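Local structure of transcriptional regulator, TetR family (Marinobacter aquaeolei, 3NNR) at residues L15-D20 with A32-I37; Q58-L63 with R117-R122. The protein probably binds DNA as a transcriptional regulator of the TetR family, through a predicted helix-turn-helix motif. One frame throughout, in Å; residues are numbered along the deposited sequence. Where two conformers were deposited one is given.

Interaction 1: residues L15-D20 with A32-I37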
loop_
_atom_site.group_PDB
_atom_site.type_symbol
_atom_site.label_atom_id
_atom_site.label_comp_id
_atom_site.label_asym_id
_atom_site.label_seq_id
_atom_site.Cartn_x
_atom_site.Cartn_y
_atom_site.Cartn_z
ATOM N N LEU A 15 1.115 -4.427 21.989
ATOM C CA LEU A 15 1.296 -4.931 20.614
ATOM C C LEU A 15 0.206 -5.960 20.219
ATOM O O LEU A 15 -0.355 -5.867 19.125
ATOM C CB LEU A 15 2.707 -5.534 20.447
ATOM C CG LEU A 15 3.085 -6.194 19.108
ATOM C CD1 LEU A 15 3.089 -5.181 17.984
ATOM C CD2 LEU A 15 4.434 -6.911 19.252
ATOM N N GLU A 16 -0.094 -6.897 21.130
ATOM C CA GLU A 16 -1.110 -7.963 20.927
ATOM C C GLU A 16 -2.500 -7.363 20.730
ATOM O O GLU A 16 -3.229 -7.753 19.813
ATOM C CB GLU A 16 -1.173 -8.942 22.126
ATOM C CG GLU A 16 -2.122 -10.165 21.941
ATOM C CD GLU A 16 -2.542 -10.828 23.253
ATOM O OE1 GLU A 16 -1.757 -10.827 24.227
ATOM O OE2 GLU A 16 -3.672 -11.359 23.296
ATOM N N LEU A 17 -2.866 -6.430 21.615
ATOM C CA LEU A 17 -4.180 -5.762 21.559
ATOM C C LEU A 17 -4.268 -4.872 20.304
ATOM O O LEU A 17 -5.247 -4.954 19.588
ATOM C CB LEU A 17 -4.463 -4.983 22.842
ATOM C CG LEU A 17 -4.704 -5.805 24.119
ATOM C CD1 LEU A 17 -4.595 -4.914 25.303
ATOM C CD2 LEU A 17 -6.061 -6.544 24.130
ATOM N N PHE A 18 -3.219 -4.103 19.988
ATOM C CA PHE A 18 -3.216 -3.291 18.773
ATOM C C PHE A 18 -3.369 -4.149 17.503
ATOM O O PHE A 18 -4.175 -3.812 16.680
ATOM C CB PHE A 18 -1.987 -2.364 18.628
ATOM C CG PHE A 18 -1.807 -1.335 19.744
ATOM C CD1 PHE A 18 -2.870 -0.859 20.525
ATOM C CD2 PHE A 18 -0.549 -0.762 19.940
ATOM C CE1 PHE A 18 -2.645 0.110 21.552
ATOM C CE2 PHE A 18 -0.318 0.210 20.941
ATOM C CZ PHE A 18 -1.384 0.643 21.743
ATOM N N ASN A 19 -2.611 -5.238 17.380
ATOM C CA ASN A 19 -2.661 -6.143 16.227
ATOM C C ASN A 19 -4.021 -6.834 16.080
ATOM O O ASN A 19 -4.553 -6.938 14.960
ATOM C CB ASN A 19 -1.593 -7.261 16.329
ATOM C CG ASN A 19 -0.149 -6.809 16.034
ATOM O OD1 ASN A 19 0.132 -5.726 15.517
ATOM N ND2 ASN A 19 0.778 -7.706 16.321
ATOM N N ASP A 20 -4.588 -7.255 17.201
ATOM C CA ASP A 20 -5.828 -8.007 17.226
ATOM C C ASP A 20 -7.074 -7.116 17.091
ATOM O O ASP A 20 -7.961 -7.439 16.302
ATOM C CB ASP A 20 -5.909 -8.855 18.511
ATOM C CG ASP A 20 -7.068 -9.859 18.493
ATOM O OD1 ASP A 20 -7.112 -10.702 17.557
ATOM O OD2 ASP A 20 -7.910 -9.831 19.432
ATOM N N ALA A 32 -4.232 -1.551 30.763
ATOM C CA ALA A 32 -4.152 -1.770 32.213
ATOM C C ALA A 32 -5.082 -2.913 32.646
ATOM O O ALA A 32 -4.659 -3.791 33.394
ATOM C CB ALA A 32 -4.482 -0.488 32.988
ATOM N N ALA A 33 -6.322 -2.909 32.150
ATOM C CA ALA A 33 -7.302 -3.949 32.496
ATOM C C ALA A 33 -6.839 -5.358 32.077
ATOM O O ALA A 33 -6.940 -6.299 32.882
ATOM C CB ALA A 33 -8.676 -3.623 31.914
ATOM N N HIS A 34 -6.302 -5.475 30.854
ATOM C CA HIS A 34 -5.796 -6.752 30.281
ATOM C C HIS A 34 -4.687 -7.287 31.174
ATOM O O HIS A 34 -4.731 -8.441 31.597
ATOM C CB HIS A 34 -5.289 -6.534 28.835
ATOM C CG HIS A 34 -4.838 -7.780 28.107
ATOM N ND1 HIS A 34 -5.716 -8.661 27.505
ATOM C CD2 HIS A 34 -3.594 -8.220 27.785
ATOM C CE1 HIS A 34 -5.032 -9.620 26.903
ATOM N NE2 HIS A 34 -3.743 -9.370 27.049
ATOM N N LEU A 35 -3.733 -6.409 31.504
ATOM C CA LEU A 35 -2.613 -6.768 32.386
ATOM C C LEU A 35 -2.906 -6.839 33.885
ATOM O O LEU A 35 -2.021 -7.248 34.630
ATOM C CB LEU A 35 -1.429 -5.829 32.146
ATOM C CG LEU A 35 -0.662 -5.999 30.852
ATOM C CD1 LEU A 35 0.407 -4.923 30.840
ATOM C CD2 LEU A 35 -0.049 -7.400 30.786
ATOM N N ALA A 36 -4.120 -6.495 34.324
ATOM C CA ALA A 36 -4.490 -6.511 35.764
ATOM C C ALA A 36 -3.565 -5.616 36.649
ATOM O O ALA A 36 -3.176 -6.014 37.741
ATOM C CB ALA A 36 -4.578 -7.971 36.305
ATOM N N ILE A 37 -3.172 -4.454 36.100
ATOM C CA ILE A 37 -2.382 -3.431 36.771
ATOM C C ILE A 37 -3.248 -2.183 36.783
ATOM O O ILE A 37 -4.033 -1.987 35.880
ATOM C CB ILE A 37 -0.990 -3.147 36.100
ATOM C CG1 ILE A 37 -1.094 -2.585 34.673
ATOM C CG2 ILE A 37 -0.149 -4.410 36.102
ATOM C CD1 ILE A 37 0.233 -1.978 34.162
#

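Interaction 2: residues Q58-L63 with R117-R122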
loop_
_atom_site.group_PDB
_atom_site.type_symbol
_atom_site.label_atom_id
_atom_site.label_comp_id
_atom_site.label_asym_id
_atom_site.label_seq_id
_atom_site.Cartn_x
_atom_site.Cartn_y
_atom_site.Cartn_z
ATOM N N GLN A 58 10.273 1.565 17.883
ATOM C CA GLN A 58 11.716 1.489 18.082
ATOM C C GLN A 58 12.242 0.056 18.147
ATOM O O GLN A 58 13.410 -0.149 17.791
ATOM C CB GLN A 58 12.160 2.261 19.320
ATOM C CG GLN A 58 12.106 3.754 19.146
ATOM C CD GLN A 58 12.504 4.526 20.404
ATOM O OE1 GLN A 58 12.137 4.173 21.538
ATOM N NE2 GLN A 58 13.233 5.597 20.198
ATOM N N GLU A 59 11.424 -0.895 18.631
ATOM C CA GLU A 59 11.812 -2.318 18.659
ATOM C C GLU A 59 11.740 -2.895 17.236
ATOM O O GLU A 59 12.597 -3.677 16.878
ATOM C CB GLU A 59 10.969 -3.202 19.605
ATOM C CG GLU A 59 10.895 -2.820 21.122
ATOM C CD GLU A 59 12.241 -2.789 21.871
ATOM O OE1 GLU A 59 13.167 -3.565 21.509
ATOM O OE2 GLU A 59 12.356 -1.990 22.849
ATOM N N TYR A 60 10.717 -2.523 16.463
ATOM C CA TYR A 60 10.534 -2.957 15.056
ATOM C C TYR A 60 11.687 -2.424 14.206
ATOM O O TYR A 60 12.312 -3.182 13.477
ATOM C CB TYR A 60 9.179 -2.476 14.506
ATOM C CG TYR A 60 8.881 -2.769 13.027
ATOM C CD1 TYR A 60 8.818 -4.082 12.511
ATOM C CD2 TYR A 60 8.634 -1.742 12.153
ATOM C CE1 TYR A 60 8.541 -4.325 11.118
ATOM C CE2 TYR A 60 8.366 -1.969 10.826
ATOM C CZ TYR A 60 8.311 -3.248 10.301
ATOM O OH TYR A 60 8.011 -3.328 8.944
ATOM N N GLU A 61 11.973 -1.134 14.358
ATOM C CA GLU A 61 13.086 -0.449 13.692
ATOM C C GLU A 61 14.412 -1.189 13.952
ATOM O O GLU A 61 15.143 -1.494 13.010
ATOM C CB GLU A 61 13.160 1.000 14.196
ATOM C CG GLU A 61 14.160 1.911 13.497
ATOM C CD GLU A 61 14.308 3.278 14.148
ATOM O OE1 GLU A 61 14.258 3.400 15.403
ATOM O OE2 GLU A 61 14.537 4.232 13.380
ATOM N N LYS A 62 14.703 -1.500 15.218
ATOM C CA LYS A 62 15.931 -2.247 15.575
ATOM C C LYS A 62 15.978 -3.615 14.920
ATOM O O LYS A 62 17.039 -4.055 14.490
ATOM C CB LYS A 62 16.086 -2.439 17.092
ATOM C CG LYS A 62 16.609 -1.224 17.855
ATOM C CD LYS A 62 16.542 -1.422 19.404
ATOM C CE LYS A 62 16.710 -0.080 20.155
ATOM N NZ LYS A 62 16.003 -0.045 21.476
ATOM N N LEU A 63 14.827 -4.269 14.843
ATOM C CA LEU A 63 14.718 -5.613 14.286
ATOM C C LEU A 63 15.015 -5.608 12.792
ATOM O O LEU A 63 15.869 -6.352 12.327
ATOM C CB LEU A 63 13.310 -6.187 14.519
ATOM C CG LEU A 63 13.168 -7.702 14.498
ATOM C CD1 LEU A 63 13.745 -8.218 15.815
ATOM C CD2 LEU A 63 11.705 -8.154 14.288
ATOM N N ARG A 117 10.367 8.294 8.515
ATOM C CA ARG A 117 10.914 8.850 7.253
ATOM C C ARG A 117 12.356 8.340 7.104
ATOM O O ARG A 117 12.710 7.799 6.071
ATOM C CB ARG A 117 10.859 10.411 7.236
ATOM C CG ARG A 117 11.463 11.192 5.985
ATOM C CD ARG A 117 11.751 12.730 6.251
ATOM N N GLU A 118 13.155 8.468 8.160
ATOM C CA GLU A 118 14.580 8.082 8.129
ATOM C C GLU A 118 14.804 6.578 7.986
ATOM O O GLU A 118 15.746 6.145 7.312
ATOM C CB GLU A 118 15.313 8.624 9.353
ATOM C CG GLU A 118 15.439 10.129 9.314
ATOM C CD GLU A 118 16.215 10.698 10.499
ATOM O OE1 GLU A 118 15.983 10.266 11.668
ATOM O OE2 GLU A 118 17.048 11.605 10.249
ATOM N N PHE A 119 13.935 5.818 8.644
ATOM C CA PHE A 119 13.918 4.371 8.592
ATOM C C PHE A 119 13.591 3.874 7.163
ATOM O O PHE A 119 14.214 2.916 6.649
ATOM C CB PHE A 119 12.899 3.881 9.639
ATOM C CG PHE A 119 12.674 2.401 9.649
ATOM C CD1 PHE A 119 13.744 1.520 9.782
ATOM C CD2 PHE A 119 11.377 1.891 9.562
ATOM C CE1 PHE A 119 13.527 0.147 9.822
ATOM C CE2 PHE A 119 11.146 0.549 9.593
ATOM C CZ PHE A 119 12.218 -0.339 9.725
ATOM N N THR A 120 12.593 4.516 6.555
ATOM C CA THR A 120 12.195 4.233 5.173
ATOM C C THR A 120 13.388 4.437 4.213
ATOM O O THR A 120 13.644 3.559 3.373
ATOM C CB THR A 120 10.929 5.016 4.833
ATOM O OG1 THR A 120 9.898 4.491 5.672
ATOM C CG2 THR A 120 10.498 4.895 3.325
ATOM N N ASN A 121 14.158 5.520 4.392
ATOM C CA ASN A 121 15.373 5.747 3.586
ATOM C C ASN A 121 16.457 4.673 3.787
ATOM O O ASN A 121 17.109 4.287 2.813
ATOM C CB ASN A 121 15.959 7.146 3.805
ATOM C CG ASN A 121 15.050 8.281 3.262
ATOM O OD1 ASN A 121 13.949 8.056 2.765
ATOM N ND2 ASN A 121 15.533 9.504 3.377
ATOM N N ARG A 122 16.640 4.204 5.027
ATOM C CA ARG A 122 17.572 3.105 5.333
ATOM C C ARG A 122 17.119 1.821 4.632
ATOM O O ARG A 122 17.937 1.123 4.003
ATOM C CB ARG A 122 17.705 2.853 6.848
ATOM C CG ARG A 122 18.703 3.773 7.552
ATOM C CD ARG A 122 18.865 3.526 9.069
ATOM N NE ARG A 122 17.957 4.388 9.832
ATOM C CZ ARG A 122 17.028 4.016 10.719
ATOM N NH1 ARG A 122 16.866 2.754 11.088
ATOM N NH2 ARG A 122 16.264 4.958 11.293
#

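Interaction 1: residues L15-D20 with A32-I37
Leu17 lies over one face of the His34 imidazole. Its CD2 sits 4.3 Å from the ring centroid and 20° off the ring normal, a CH-pi contact displaced toward the ND1 side, where Leu17 CD2 to His34 ND1 is 4.0 Å. The second methyl, Leu17 CD1, packs 3.9 Å from His34 CB, near the root of the ring. In the conformer given, Glu16 OE1 stands 3.7 Å from His34 NE2, obliquely, with carboxylate and ring planes 78° apart; as Glu16 was deposited in two conformers, this approach is doubtful, and even here it is proximity without a hydrogen bond. What carries the ring across to helix 6-21 is its first torsion, which sets CG opposite the backbone N (chi1 -176°). His34 also touches Ser13 one turn earlier on that helix, and Leu17 reaches Ile26 in the intervening loop. Just beyond His34, helix 28-35 ends in a Schellman motif, with Ala36 at positive phi and Ile37 N bonded back to Ala32 O. This small surface contact, 136 Å² in all, joins two helices of the N-terminal three-helix domain of a TetR-type regulator, and residues 32-37 fall within its predicted helix-turn-helix.

Interaction 2: residues Q58-L63 with R117-R122
Two helices of the all-helical regulatory domain of a TetR-type protein, 49-67 and 110-136, run side by side here, their local axes 11.5 Å apart and inclined by only 15°. The Phe119 side chain reaches from helix 110-136 toward helix 49-67. One face of its ring lies against the backbone of Glu61 at CA, while Glu61 CG rests 3.8 Å from Phe119 CD1. The aliphatic part of Glu61 thus runs along the ring, and its carboxylate plane stands nearly perpendicular to the ring plane. At another point of the ring's rim, Phe119 CE2 meets Tyr60 CE2 at 3.9 Å; these two aromatic planes are 73° apart, an oblique pairing. Beyond the phenyl group, Glu61 OE2 accepts a salt-bridging hydrogen bond of 2.8 Å from Arg122 NH2. The bond is nearly straight (170°) and leaves in the guanidinium plane, but it reaches the carboxylate oxygen on its anti side and tilted out of the carboxylate plane. A bend at chi3 turns the arginine head back over its own helix, so that one guanidinium face lies above Phe119 CA. Arg122 has a second acid, Asp65, which takes NH1 in a salt bridge one turn further along helix 49-67. With Glu61 cut back to an alanine, the CG beside the Phe119 ring and the acceptor of NH2 are both gone, and the guanidinium, kept by Asp65 at NH1, would probably be freer to turn. Phe119 also packs on Val64 and Asp65 of that helix, Tyr60 meets the ring of Tyr95, and on helix 110-136 Thr120 touches Phe165 of the second subunit.

How the interactions relate
Interactions 1 and 2 follow one another in series along the chain, the first closing before the second opens. Their centres are 24 Å apart and their nearest atoms about 8 Å, so they do not touch. Helix 49-67 spans the interval: Phe18, in residues 15-20, packs on its Lys49, Ile53 and Ile56, while residues 58-63 further along it face helix 110-136. Tyr95 is a second bridge, touched by both Leu15 and the Tyr60 ring. The Tyr60 hydroxyl hydrogen-bonds an unidentified bound molecule, probably from the crystallisation liquor, which may mark a pocket beside interaction 2; interaction 1 belongs instead to the predicted DNA-binding end.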